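PDB 3KS4: polymerase cofactor VP35 from Reston ebolavirus, which binds double-stranded RNA, probably to suppress host innate immunity, and probably serves as a cofactor of the viral polymerase. Local coordinates for residues Y73-G78 with D115-A120; Q88-I93 with P129-V134; A105-S110 with I122-R127; K153-A158 with K178-K183. One frame throughout, in Å; residues are numbered along the deposited sequence.

Contact 1: Y73-G78 with D115-A120; sequences YDHLPG and DSPQCA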
loop_
_atom_site.group_PDB
_atom_site.type_symbol
_atom_site.label_atom_id
_atom_site.label_comp_id
_atom_site.label_asym_id
_atom_site.label_seq_id
_atom_site.Cartn_x
_atom_site.Cartn_y
_atom_site.Cartn_z
ATOM N N TYR A 73 3.075 -10.413 -1.944
ATOM C CA TYR A 73 2.839 -11.172 -0.713
ATOM C C TYR A 73 3.867 -12.265 -0.517
ATOM O O TYR A 73 4.274 -12.556 0.609
ATOM C CB TYR A 73 1.449 -11.818 -0.726
ATOM C CG TYR A 73 0.367 -10.920 -0.178
ATOM C CD1 TYR A 73 0.489 -9.531 -0.248
ATOM C CD2 TYR A 73 -0.775 -11.452 0.416
ATOM C CE1 TYR A 73 -0.505 -8.697 0.258
ATOM C CE2 TYR A 73 -1.771 -10.635 0.929
ATOM C CZ TYR A 73 -1.629 -9.252 0.850
ATOM O OH TYR A 73 -2.617 -8.431 1.348
ATOM N N ASP A 74 4.273 -12.890 -1.614
ATOM C CA ASP A 74 5.244 -13.968 -1.526
ATOM C C ASP A 74 6.560 -13.482 -0.930
ATOM O O ASP A 74 7.276 -14.251 -0.297
ATOM C CB ASP A 74 5.464 -14.616 -2.891
ATOM C CG ASP A 74 4.428 -15.677 -3.201
ATOM O OD1 ASP A 74 3.616 -16.004 -2.304
ATOM O OD2 ASP A 74 4.428 -16.191 -4.340
ATOM N N HIS A 75 6.859 -12.199 -1.119
ATOM C CA HIS A 75 8.108 -11.605 -0.655
ATOM C C HIS A 75 8.012 -11.031 0.764
ATOM O O HIS A 75 9.014 -10.569 1.315
ATOM C CB HIS A 75 8.531 -10.471 -1.594
ATOM C CG HIS A 75 9.081 -10.931 -2.910
ATOM N ND1 HIS A 75 8.280 -11.221 -3.992
ATOM C CD2 HIS A 75 10.358 -11.109 -3.329
ATOM C CE1 HIS A 75 9.037 -11.576 -5.017
ATOM N NE2 HIS A 75 10.302 -11.514 -4.641
ATOM N N LEU A 76 6.820 -11.033 1.352
ATOM C CA LEU A 76 6.656 -10.409 2.659
ATOM C C LEU A 76 6.619 -11.396 3.812
ATOM O O LEU A 76 5.996 -12.454 3.729
ATOM C CB LEU A 76 5.407 -9.519 2.701
ATOM C CG LEU A 76 5.407 -8.277 1.810
ATOM C CD1 LEU A 76 4.100 -7.531 1.951
ATOM C CD2 LEU A 76 6.586 -7.346 2.124
ATOM N N PRO A 77 7.288 -11.034 4.911
ATOM C CA PRO A 77 7.185 -11.727 6.204
ATOM C C PRO A 77 5.836 -11.457 6.860
ATOM O O PRO A 77 5.256 -10.392 6.664
ATOM C CB PRO A 77 8.273 -11.054 7.038
ATOM C CG PRO A 77 8.417 -9.670 6.414
ATOM C CD PRO A 77 8.246 -9.911 4.948
ATOM N N GLY A 78 5.351 -12.409 7.643
ATOM C CA GLY A 78 4.135 -12.215 8.412
ATOM C C GLY A 78 2.864 -12.149 7.588
ATOM O O GLY A 78 2.831 -12.530 6.410
ATOM N N ASP A 115 17.596 -3.949 -2.925
ATOM C CA ASP A 115 16.657 -3.549 -1.865
ATOM C C ASP A 115 15.830 -4.738 -1.343
ATOM O O ASP A 115 15.523 -5.678 -2.096
ATOM C CB ASP A 115 15.697 -2.467 -2.358
ATOM C CG ASP A 115 16.409 -1.209 -2.827
ATOM O OD1 ASP A 115 17.570 -0.966 -2.410
ATOM O OD2 ASP A 115 15.792 -0.449 -3.608
ATOM N N SER A 116 15.469 -4.692 -0.061
ATOM C CA SER A 116 14.520 -5.657 0.506
ATOM C C SER A 116 13.140 -5.407 -0.100
ATOM O O SER A 116 12.861 -4.316 -0.617
ATOM C CB SER A 116 14.429 -5.516 2.031
ATOM O OG SER A 116 13.682 -4.351 2.394
ATOM N N PRO A 117 12.268 -6.416 -0.037
ATOM C CA PRO A 117 10.900 -6.280 -0.555
ATOM C C PRO A 117 10.114 -5.130 0.092
ATOM O O PRO A 117 9.421 -4.411 -0.632
ATOM C CB PRO A 117 10.269 -7.626 -0.226
ATOM C CG PRO A 117 11.433 -8.581 -0.211
ATOM C CD PRO A 117 12.592 -7.805 0.342
ATOM N N GLN A 118 10.219 -4.957 1.412
ATOM C CA GLN A 118 9.558 -3.836 2.085
ATOM C C GLN A 118 10.062 -2.525 1.495
ATOM O O GLN A 118 9.285 -1.636 1.136
ATOM C CB GLN A 118 9.842 -3.842 3.594
ATOM C CG GLN A 118 9.288 -5.035 4.373
ATOM C CD GLN A 118 10.254 -6.223 4.417
ATOM O OE1 GLN A 118 11.035 -6.473 3.477
ATOM N NE2 GLN A 118 10.199 -6.968 5.515
ATOM N N CYS A 119 11.380 -2.417 1.392
ATOM C CA CYS A 119 12.001 -1.231 0.824
ATOM C C CYS A 119 11.550 -0.998 -0.634
ATOM O O CYS A 119 11.332 0.140 -1.062
ATOM C CB CYS A 119 13.531 -1.330 0.944
ATOM S SG CYS A 119 14.397 0.093 0.242
ATOM N N ALA A 120 11.373 -2.078 -1.386
ATOM C CA ALA A 120 10.945 -1.952 -2.778
ATOM C C ALA A 120 9.546 -1.371 -2.892
ATOM O O ALA A 120 9.255 -0.632 -3.835
ATOM C CB ALA A 120 11.025 -3.312 -3.513
#

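Contact 2: Q88-I93 with P129-V134; sequences QVICKI and PIFQDV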
loop_
_atom_site.group_PDB
_atom_site.type_symbol
_atom_site.label_atom_id
_atom_site.label_comp_id
_atom_site.label_asym_id
_atom_site.label_seq_id
_atom_site.Cartn_x
_atom_site.Cartn_y
_atom_site.Cartn_z
ATOM N N GLN A 88 -1.871 -3.887 -1.220
ATOM C CA GLN A 88 -3.240 -3.768 -1.703
ATOM C C GLN A 88 -3.519 -2.383 -2.269
ATOM O O GLN A 88 -4.195 -2.239 -3.287
ATOM C CB GLN A 88 -4.239 -4.122 -0.603
ATOM C CG GLN A 88 -4.148 -5.576 -0.120
ATOM C CD GLN A 88 -5.062 -5.858 1.080
ATOM O OE1 GLN A 88 -6.254 -5.544 1.057
ATOM N NE2 GLN A 88 -4.494 -6.441 2.139
ATOM N N VAL A 89 -2.984 -1.362 -1.618
ATOM C CA VAL A 89 -3.183 -0.004 -2.099
ATOM C C VAL A 89 -2.491 0.173 -3.443
ATOM O O VAL A 89 -3.060 0.711 -4.402
ATOM C CB VAL A 89 -2.669 1.027 -1.070
ATOM C CG1 VAL A 89 -2.721 2.434 -1.656
ATOM C CG2 VAL A 89 -3.508 0.940 0.202
ATOM N N ILE A 90 -1.262 -0.314 -3.527
ATOM C CA ILE A 90 -0.507 -0.218 -4.765
ATOM C C ILE A 90 -1.238 -0.925 -5.929
ATOM O O ILE A 90 -1.402 -0.361 -7.031
ATOM C CB ILE A 90 0.924 -0.755 -4.560
ATOM C CG1 ILE A 90 1.705 0.193 -3.637
ATOM C CG2 ILE A 90 1.630 -0.893 -5.879
ATOM C CD1 ILE A 90 3.089 -0.278 -3.284
ATOM N N CYS A 91 -1.713 -2.143 -5.676
ATOM C CA CYS A 91 -2.372 -2.913 -6.733
ATOM C C CYS A 91 -3.679 -2.291 -7.191
ATOM O O CYS A 91 -4.007 -2.323 -8.380
ATOM C CB CYS A 91 -2.575 -4.377 -6.311
ATOM S SG CYS A 91 -0.991 -5.245 -6.177
ATOM N N LYS A 92 -4.421 -1.706 -6.256
ATOM C CA LYS A 92 -5.688 -1.079 -6.616
ATOM C C LYS A 92 -5.460 0.193 -7.429
ATOM O O LYS A 92 -6.137 0.425 -8.441
ATOM C CB LYS A 92 -6.547 -0.796 -5.369
ATOM C CG LYS A 92 -7.651 0.225 -5.615
ATOM C CD LYS A 92 -8.886 -0.073 -4.790
ATOM C CE LYS A 92 -10.109 0.654 -5.337
ATOM N NZ LYS A 92 -9.865 2.122 -5.352
ATOM N N ILE A 93 -4.500 1.011 -7.000
ATOM C CA ILE A 93 -4.126 2.186 -7.786
ATOM C C ILE A 93 -3.595 1.788 -9.185
ATOM O O ILE A 93 -3.994 2.363 -10.205
ATOM C CB ILE A 93 -3.139 3.099 -6.999
ATOM C CG1 ILE A 93 -3.914 3.885 -5.931
ATOM C CG2 ILE A 93 -2.454 4.077 -7.917
ATOM C CD1 ILE A 93 -3.063 4.363 -4.743
ATOM N N PRO A 129 5.340 7.596 -10.581
ATOM C CA PRO A 129 4.832 8.971 -10.419
ATOM C C PRO A 129 3.444 9.035 -9.811
ATOM O O PRO A 129 3.186 9.903 -8.974
ATOM C CB PRO A 129 4.817 9.526 -11.854
ATOM C CG PRO A 129 5.941 8.776 -12.558
ATOM C CD PRO A 129 5.973 7.383 -11.903
ATOM N N ILE A 130 2.567 8.111 -10.189
ATOM C CA ILE A 130 1.178 8.258 -9.797
ATOM C C ILE A 130 1.013 8.328 -8.273
ATOM O O ILE A 130 0.067 8.928 -7.777
ATOM C CB ILE A 130 0.277 7.161 -10.375
ATOM C CG1 ILE A 130 -1.177 7.494 -10.026
ATOM C CG2 ILE A 130 0.699 5.787 -9.831
ATOM C CD1 ILE A 130 -2.214 6.702 -10.739
ATOM N N PHE A 131 1.948 7.734 -7.534
ATOM C CA PHE A 131 1.801 7.668 -6.089
ATOM C C PHE A 131 2.099 8.991 -5.382
ATOM O O PHE A 131 1.764 9.153 -4.204
ATOM C CB PHE A 131 2.601 6.513 -5.501
ATOM C CG PHE A 131 2.082 5.186 -5.917
ATOM C CD1 PHE A 131 2.765 4.418 -6.856
ATOM C CD2 PHE A 131 0.864 4.727 -5.421
ATOM C CE1 PHE A 131 2.261 3.204 -7.258
ATOM C CE2 PHE A 131 0.350 3.513 -5.825
ATOM C CZ PHE A 131 1.052 2.746 -6.755
ATOM N N GLN A 132 2.701 9.935 -6.104
ATOM C CA GLN A 132 2.759 11.314 -5.611
ATOM C C GLN A 132 1.539 12.159 -5.974
ATOM O O GLN A 132 1.406 13.264 -5.485
ATOM C CB GLN A 132 3.978 12.030 -6.163
ATOM C CG GLN A 132 5.278 11.413 -5.750
ATOM C CD GLN A 132 6.371 11.827 -6.677
ATOM O OE1 GLN A 132 6.613 13.021 -6.866
ATOM N NE2 GLN A 132 7.029 10.851 -7.291
ATOM N N ASP A 133 0.673 11.659 -6.848
ATOM C CA ASP A 133 -0.368 12.493 -7.438
ATOM C C ASP A 133 -1.768 12.149 -6.975
ATOM O O ASP A 133 -2.737 12.783 -7.414
ATOM C CB ASP A 133 -0.332 12.374 -8.950
ATOM C CG ASP A 133 1.066 12.479 -9.496
ATOM O OD1 ASP A 133 1.769 13.466 -9.179
ATOM O OD2 ASP A 133 1.460 11.551 -10.229
ATOM N N VAL A 134 -1.884 11.134 -6.126
ATOM C CA VAL A 134 -3.190 10.761 -5.586
ATOM C C VAL A 134 -3.101 10.655 -4.070
ATOM O O VAL A 134 -2.050 10.321 -3.532
ATOM C CB VAL A 134 -3.727 9.447 -6.211
ATOM C CG1 VAL A 134 -3.636 9.512 -7.742
ATOM C CG2 VAL A 134 -2.976 8.217 -5.666
#

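Contact 3: A105-S110 with I122-R127; sequences AEFQAS and IQITKR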
loop_
_atom_site.group_PDB
_atom_site.type_symbol
_atom_site.label_atom_id
_atom_site.label_comp_id
_atom_site.label_asym_id
_atom_site.label_seq_id
_atom_site.Cartn_x
_atom_site.Cartn_y
_atom_site.Cartn_z
ATOM N N ALA A 105 7.492 -3.979 -12.833
ATOM C CA ALA A 105 8.890 -3.773 -13.224
ATOM C C ALA A 105 9.651 -2.982 -12.177
ATOM O O ALA A 105 10.811 -3.280 -11.886
ATOM C CB ALA A 105 8.999 -3.071 -14.589
ATOM N N GLU A 106 9.001 -1.970 -11.602
ATOM C CA GLU A 106 9.699 -1.140 -10.631
ATOM C C GLU A 106 10.011 -1.975 -9.398
ATOM O O GLU A 106 11.111 -1.892 -8.838
ATOM C CB GLU A 106 8.904 0.113 -10.292
ATOM C CG GLU A 106 9.654 1.082 -9.351
ATOM C CD GLU A 106 10.944 1.642 -9.966
ATOM O OE1 GLU A 106 12.055 1.359 -9.423
ATOM O OE2 GLU A 106 10.835 2.367 -10.988
ATOM N N PHE A 107 9.060 -2.832 -9.020
ATOM C CA PHE A 107 9.284 -3.746 -7.915
ATOM C C PHE A 107 10.551 -4.598 -8.177
ATOM O O PHE A 107 11.480 -4.672 -7.345
ATOM C CB PHE A 107 8.054 -4.618 -7.726
ATOM C CG PHE A 107 8.139 -5.528 -6.546
ATOM C CD1 PHE A 107 8.149 -5.013 -5.257
ATOM C CD2 PHE A 107 8.213 -6.896 -6.717
ATOM C CE1 PHE A 107 8.232 -5.855 -4.153
ATOM C CE2 PHE A 107 8.295 -7.752 -5.620
ATOM C CZ PHE A 107 8.306 -7.231 -4.339
ATOM N N GLN A 108 10.592 -5.211 -9.355
ATOM C CA GLN A 108 11.724 -6.038 -9.760
ATOM C C GLN A 108 13.022 -5.258 -9.797
ATOM O O GLN A 108 14.066 -5.741 -9.354
ATOM C CB GLN A 108 11.463 -6.652 -11.134
ATOM C CG GLN A 108 10.402 -7.737 -11.123
ATOM C CD GLN A 108 10.113 -8.246 -12.527
ATOM O OE1 GLN A 108 9.236 -7.726 -13.223
ATOM N NE2 GLN A 108 10.869 -9.252 -12.959
ATOM N N ALA A 109 12.956 -4.036 -10.316
ATOM C CA ALA A 109 14.166 -3.244 -10.486
ATOM C C ALA A 109 14.780 -2.906 -9.125
ATOM O O ALA A 109 16.003 -2.936 -8.925
ATOM C CB ALA A 109 13.861 -2.002 -11.284
ATOM N N SER A 110 13.907 -2.623 -8.179
ATOM C CA SER A 110 14.352 -2.290 -6.846
ATOM C C SER A 110 15.027 -3.521 -6.206
ATOM O O SER A 110 16.129 -3.428 -5.642
ATOM C CB SER A 110 13.152 -1.754 -6.051
ATOM O OG SER A 110 13.530 -1.312 -4.774
ATOM N N ILE A 122 8.217 0.687 -0.757
ATOM C CA ILE A 122 8.401 2.091 -0.458
ATOM C C ILE A 122 8.930 2.764 -1.722
ATOM O O ILE A 122 8.456 3.836 -2.101
ATOM C CB ILE A 122 9.400 2.311 0.697
ATOM C CG1 ILE A 122 8.878 1.701 1.995
ATOM C CG2 ILE A 122 9.670 3.803 0.922
ATOM C CD1 ILE A 122 7.694 2.385 2.512
ATOM N N GLN A 123 9.890 2.126 -2.390
ATOM C CA GLN A 123 10.459 2.717 -3.597
ATOM C C GLN A 123 9.417 2.931 -4.694
ATOM O O GLN A 123 9.501 3.893 -5.471
ATOM C CB GLN A 123 11.597 1.858 -4.156
ATOM C CG GLN A 123 12.748 1.651 -3.224
ATOM C CD GLN A 123 13.695 2.824 -3.184
ATOM O OE1 GLN A 123 13.290 3.983 -3.319
ATOM N NE2 GLN A 123 14.982 2.528 -2.992
ATOM N N ILE A 124 8.459 2.015 -4.785
ATOM C CA ILE A 124 7.383 2.176 -5.750
ATOM C C ILE A 124 6.632 3.476 -5.474
ATOM O O ILE A 124 6.347 4.232 -6.393
ATOM C CB ILE A 124 6.417 0.979 -5.730
ATOM C CG1 ILE A 124 7.061 -0.219 -6.435
ATOM C CG2 ILE A 124 5.086 1.326 -6.402
ATOM C CD1 ILE A 124 6.407 -1.550 -6.104
ATOM N N THR A 125 6.333 3.744 -4.207
ATOM C CA THR A 125 5.584 4.948 -3.873
ATOM C C THR A 125 6.366 6.204 -4.189
ATOM O O THR A 125 5.764 7.237 -4.428
ATOM C CB THR A 125 5.151 4.995 -2.415
ATOM O OG1 THR A 125 6.304 5.200 -1.588
ATOM C CG2 THR A 125 4.414 3.698 -2.026
ATOM N N LYS A 126 7.697 6.120 -4.216
ATOM C CA LYS A 126 8.514 7.289 -4.549
ATOM C C LYS A 126 8.852 7.357 -6.029
ATOM O O LYS A 126 9.090 8.437 -6.574
ATOM C CB LYS A 126 9.845 7.303 -3.789
ATOM C CG LYS A 126 9.829 6.775 -2.378
ATOM C CD LYS A 126 9.788 7.865 -1.368
ATOM C CE LYS A 126 10.408 7.416 -0.052
ATOM N NZ LYS A 126 9.973 8.318 1.079
ATOM N N ARG A 127 8.914 6.209 -6.686
ATOM C CA ARG A 127 9.418 6.210 -8.052
ATOM C C ARG A 127 8.338 6.084 -9.119
ATOM O O ARG A 127 8.513 6.542 -10.237
ATOM C CB ARG A 127 10.501 5.148 -8.240
ATOM C CG ARG A 127 11.791 5.390 -7.452
ATOM C CD ARG A 127 12.818 4.423 -7.952
ATOM N NE ARG A 127 13.642 3.746 -6.956
ATOM C CZ ARG A 127 14.816 4.205 -6.550
ATOM N NH1 ARG A 127 15.270 5.354 -7.026
ATOM N NH2 ARG A 127 15.529 3.532 -5.673
#

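Contact 4: K153-A158 with K178-K183; sequences KSLRPA and KTLGLK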
loop_
_atom_site.group_PDB
_atom_site.type_symbol
_atom_site.label_atom_id
_atom_site.label_comp_id
_atom_site.label_asym_id
_atom_site.label_seq_id
_atom_site.Cartn_x
_atom_site.Cartn_y
_atom_site.Cartn_z
ATOM N N LYS A 153 -0.224 -1.475 15.523
ATOM C CA LYS A 153 0.924 -0.694 15.980
ATOM C C LYS A 153 1.249 0.504 15.070
ATOM O O LYS A 153 1.916 1.447 15.496
ATOM C CB LYS A 153 2.152 -1.601 16.087
ATOM C CG LYS A 153 2.548 -2.260 14.765
ATOM C CD LYS A 153 3.997 -2.715 14.781
ATOM C CE LYS A 153 4.568 -2.748 13.372
ATOM N NZ LYS A 153 6.030 -2.429 13.339
ATOM N N SER A 154 0.769 0.467 13.829
ATOM C CA SER A 154 1.110 1.486 12.831
ATOM C C SER A 154 0.032 2.544 12.613
ATOM O O SER A 154 0.194 3.432 11.775
ATOM C CB SER A 154 1.443 0.826 11.494
ATOM O OG SER A 154 2.614 0.035 11.608
ATOM N N LEU A 155 -1.062 2.445 13.362
ATOM C CA LEU A 155 -2.143 3.438 13.296
ATOM C C LEU A 155 -1.750 4.747 13.974
ATOM O O LEU A 155 -1.143 4.742 15.043
ATOM C CB LEU A 155 -3.412 2.886 13.937
ATOM C CG LEU A 155 -3.896 1.595 13.263
ATOM C CD1 LEU A 155 -4.949 0.871 14.112
ATOM C CD2 LEU A 155 -4.397 1.873 11.831
ATOM N N ARG A 156 -2.092 5.862 13.333
ATOM C CA ARG A 156 -1.765 7.191 13.831
ATOM C C ARG A 156 -2.940 8.111 13.591
ATOM O O ARG A 156 -3.751 7.863 12.711
ATOM C CB ARG A 156 -0.534 7.783 13.124
ATOM C CG ARG A 156 0.779 7.063 13.379
ATOM C CD ARG A 156 1.216 7.159 14.824
ATOM N NE ARG A 156 2.458 6.423 15.061
ATOM C CZ ARG A 156 2.561 5.095 15.103
ATOM N NH1 ARG A 156 1.495 4.322 14.920
ATOM N NH2 ARG A 156 3.741 4.535 15.328
ATOM N N PRO A 157 -3.043 9.179 14.389
ATOM C CA PRO A 157 -4.056 10.189 14.101
ATOM C C PRO A 157 -3.865 10.678 12.684
ATOM O O PRO A 157 -2.738 10.816 12.200
ATOM C CB PRO A 157 -3.733 11.297 15.110
ATOM C CG PRO A 157 -3.155 10.566 16.261
ATOM C CD PRO A 157 -2.315 9.468 15.632
ATOM N N ALA A 158 -4.968 10.934 12.007
ATOM C CA ALA A 158 -4.882 11.326 10.610
ATOM C C ALA A 158 -4.606 12.823 10.463
ATOM O O ALA A 158 -5.419 13.646 10.887
ATOM C CB ALA A 158 -6.159 10.946 9.890
ATOM N N LYS A 178 -15.147 7.968 13.250
ATOM C CA LYS A 178 -13.740 8.244 13.557
ATOM C C LYS A 178 -12.774 7.794 12.451
ATOM O O LYS A 178 -13.135 7.017 11.569
ATOM C CB LYS A 178 -13.357 7.607 14.893
ATOM C CG LYS A 178 -14.213 8.093 16.056
ATOM C CD LYS A 178 -14.015 7.254 17.308
ATOM C CE LYS A 178 -15.037 7.631 18.381
ATOM N NZ LYS A 178 -14.834 6.848 19.623
ATOM N N THR A 179 -11.540 8.283 12.513
ATOM C CA THR A 179 -10.565 8.036 11.458
ATOM C C THR A 179 -9.156 7.830 11.995
ATOM O O THR A 179 -8.678 8.604 12.814
ATOM C CB THR A 179 -10.516 9.201 10.461
ATOM O OG1 THR A 179 -11.840 9.500 10.009
ATOM C CG2 THR A 179 -9.664 8.828 9.261
ATOM N N LEU A 180 -8.491 6.780 11.523
ATOM C CA LEU A 180 -7.087 6.558 11.848
ATOM C C LEU A 180 -6.305 6.328 10.570
ATOM O O LEU A 180 -6.797 5.697 9.642
ATOM C CB LEU A 180 -6.924 5.364 12.780
ATOM C CG LEU A 180 -7.443 5.601 14.197
ATOM C CD1 LEU A 180 -7.621 4.281 14.906
ATOM C CD2 LEU A 180 -6.483 6.514 14.956
ATOM N N GLY A 181 -5.091 6.858 10.520
ATOM C CA GLY A 181 -4.221 6.632 9.385
ATOM C C GLY A 181 -3.262 5.485 9.628
ATOM O O GLY A 181 -2.866 5.212 10.762
ATOM N N LEU A 182 -2.887 4.804 8.554
ATOM C CA LEU A 182 -1.880 3.749 8.628
ATOM C C LEU A 182 -0.561 4.325 8.120
ATOM O O LEU A 182 -0.462 4.770 6.972
ATOM C CB LEU A 182 -2.309 2.516 7.813
ATOM C CG LEU A 182 -1.433 1.266 7.977
ATOM C CD1 LEU A 182 -1.535 0.681 9.394
ATOM C CD2 LEU A 182 -1.789 0.213 6.949
ATOM N N LYS A 183 0.446 4.330 8.989
ATOM C CA LYS A 183 1.705 5.004 8.701
ATOM C C LYS A 183 2.871 4.052 8.806
ATOM O O LYS A 183 3.001 3.318 9.781
ATOM C CB LYS A 183 1.927 6.165 9.675
ATOM C CG LYS A 183 3.270 6.867 9.519
ATOM C CD LYS A 183 3.314 7.701 8.237
ATOM C CE LYS A 183 4.433 8.748 8.266
ATOM N NZ LYS A 183 5.797 8.164 8.416
HETATM O O HOH W 1 -7.601 10.879 13.092
#

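Contact 1: Y73-G78 with D115-A120
His75 and Pro117 pack against each other where the chain leaving helix 65-74 passes the first turn of helix 117-127. From CB outward, His75 first meets the pyrrolidine ring, its CB 3.6 Å from Pro117 CB, with Pro117 CG almost as near. The chi1 of -74° sets CG beside the backbone N, and the two side chains cross at about a right angle. CD2 still grazes the proline, at 4.2 Å from Pro117 CG, approaching obliquely. On the other side of the imidazole ND1 is hydrogen-bonded to Ile71 O, one turn back in the helix, which limits the rotation of the ring; Phe107 makes an edge-to-face pair with the same imidazole. The backbone joins in as well, since His75 O rests 3.5 Å from Pro117 CG.

Farther along, Leu76 turns CD2 to the helix and touches Gln118 CG at 4.2 Å. The Gln118 chain is bent at chi2 (88°), and Gln118 and Pro77 approach from opposite directions, with NE2 of the glutamine 3.4 Å from Pro77 CG. No hydrogen bond links the two segments, so this is van der Waals packing at the surface. The helix start is secured from within: Ser116, the N-cap, accepts from Cys119 N through OG at 3.2 Å, and the N-H points almost straight at it (163°). A serine N-cap followed by proline in the first turn is a classic helix start, and here the loop following helix 65-74 packs against it in the helical part of the VP35 RNA-binding domain.

Contact 2: Q88-I93 with P129-V134
The hydrophobic core of the helical part of the VP35 RNA-binding domain is closed here, as the short, weakly bonded helix 130-133 lays its apolar side chains on helix 82-97. Ile93 is the centre of the contact and meets three partners through two branches. Its CG2, which chi1 of -76° places anti to the backbone N, lies 3.5 Å from Phe131 CE2 and also touches Ile130 CD1 at 3.9 Å. The other branch runs out to CD1, which again rests on Phe131 CE2, at 3.7 Å.

Phe131 reaches from its helix toward helix 82-97, and the far end of its ring meets the preceding turn: CZ is 3.8 Å from Ile90 CG2, the two side chains crossing at about a right angle. Both isoleucines approach the ring obliquely. Phe131's own neighbour, Ile130, has its CG2 3.9 Å above one face of the ring, offset toward the rim. Ile124 of helix 117-127 and Ile103 of helix 100-112 pack on both Ile90 and Phe131, so four helices converge on this ring. At the margin of the contact, Ile93 CD1 and Val134 CG2 meet tip to tip at 4.0 Å.

Contact 3: A105-S110 with I122-R127
Ile124 pushes its CD1 methyl against the root of Phe107, 3.8 Å from CB and 4.0 Å from CD1 of that ring, which it meets obliquely. Farther back on the same branch, Ile124 CG1 lies 4.1 Å from Glu106 CG, the two chains sliding past each other in opposite directions. Glu106 leaves its helix with CG anti to the backbone N and then bends at chi2 (63°), and this turn carries the carboxylate across Arg127. What it meets there is mostly aliphatic: OE1 is 3.5 Å from Arg127 CD, while the salt bridge to Arg127 NE is long at 3.8 Å. The carboxylate and guanidinium planes are 30° apart, and the attraction is probably modest, with Arg127 exposed to solvent.

At the other end, Ser110 OG packs on Gln123 CG at 3.4 Å. The polar ends of both residues turn to one acceptor, Asp115 OD2, in the loop between the helices, so a single carboxylate oxygen ties the two helices together next to their connection. Helix 100-112 and helix 117-127 thus form a helix-loop-helix unit with a short connection, splayed to 121° between the N-to-C directions of the paired segments.

Contact 4: K153-A158 with K178-K183
Leu155, Leu180 and Arg156 each have much of their surface buried as strand 155-157 pairs antiparallel with strand 179-183. Arg156 faces Gly181 in a hydrogen-bonded pair: Arg156 N donates to Gly181 O, and Gly181 N returns a bond to Arg156 O, both at 2.8 Å. The second is nearly straight at its carbonyl, with a C=O...N angle of 166°. Lys183 N also donates to Ser154 O (2.9 Å). One pair earlier Leu155 stands opposite Leu182, and Leu155 CA adds a CA-H...O contact to Gly181 O at 3.2 Å.

On the leucine face, Leu155 CD2 rests 3.9 Å from Leu182 CD1, while its other methyl, CD1, reaches Leu180 CD1 more loosely. Leu180 lies chiefly along the partner backbone, its CD2 3.8 Å from Arg156 O. Phe172 of the next strand also packs on Leu155.

Arg156 leaves by the other face, and its CG crosses Lys183 CB at about a right angle. The bend at chi2 (-65°) folds the chain back, bringing NH1 to two carbonyls of its own segment, Lys153 O at 3.0 Å and Leu155 O at 2.7 Å. Both acceptors lie close to the guanidinium plane, although NH1 stands well above the carbonyl plane of Leu155.

Beyond the paired residues a water bridges Ala158 N and Thr179 O. Backbone bonds therefore fix the register, apolar packing lines one face, and NH1, making two hydrogen bonds, restrains the arginine on the other.

In the fold
Contacts 1, 2 and 3 belong to one helical bundle, whereas contact 4 lies in the sheet. Contacts 1 and 3 share helix 117-127, their centres 12 Å apart, and touch where Ala120 CB lies 3.8 Å from Phe107 CD1. Contact 3 is nested in the loop closed by contact 2, and they touch where Phe131 CE1 lies 3.5 Å from Ile124 CG2. Contacts 1 and 2 are farther apart, about 17 Å between centres, yet are linked by a weak hydrogen bond of Gln88 NE2 with Tyr73 OH. Contact 4 touches none of them; its nearest atoms are about 7 Å from contact 2, and Leu182 packs on Ala82 and Gln85 of helix 82-97, the helix that also carries contact 2.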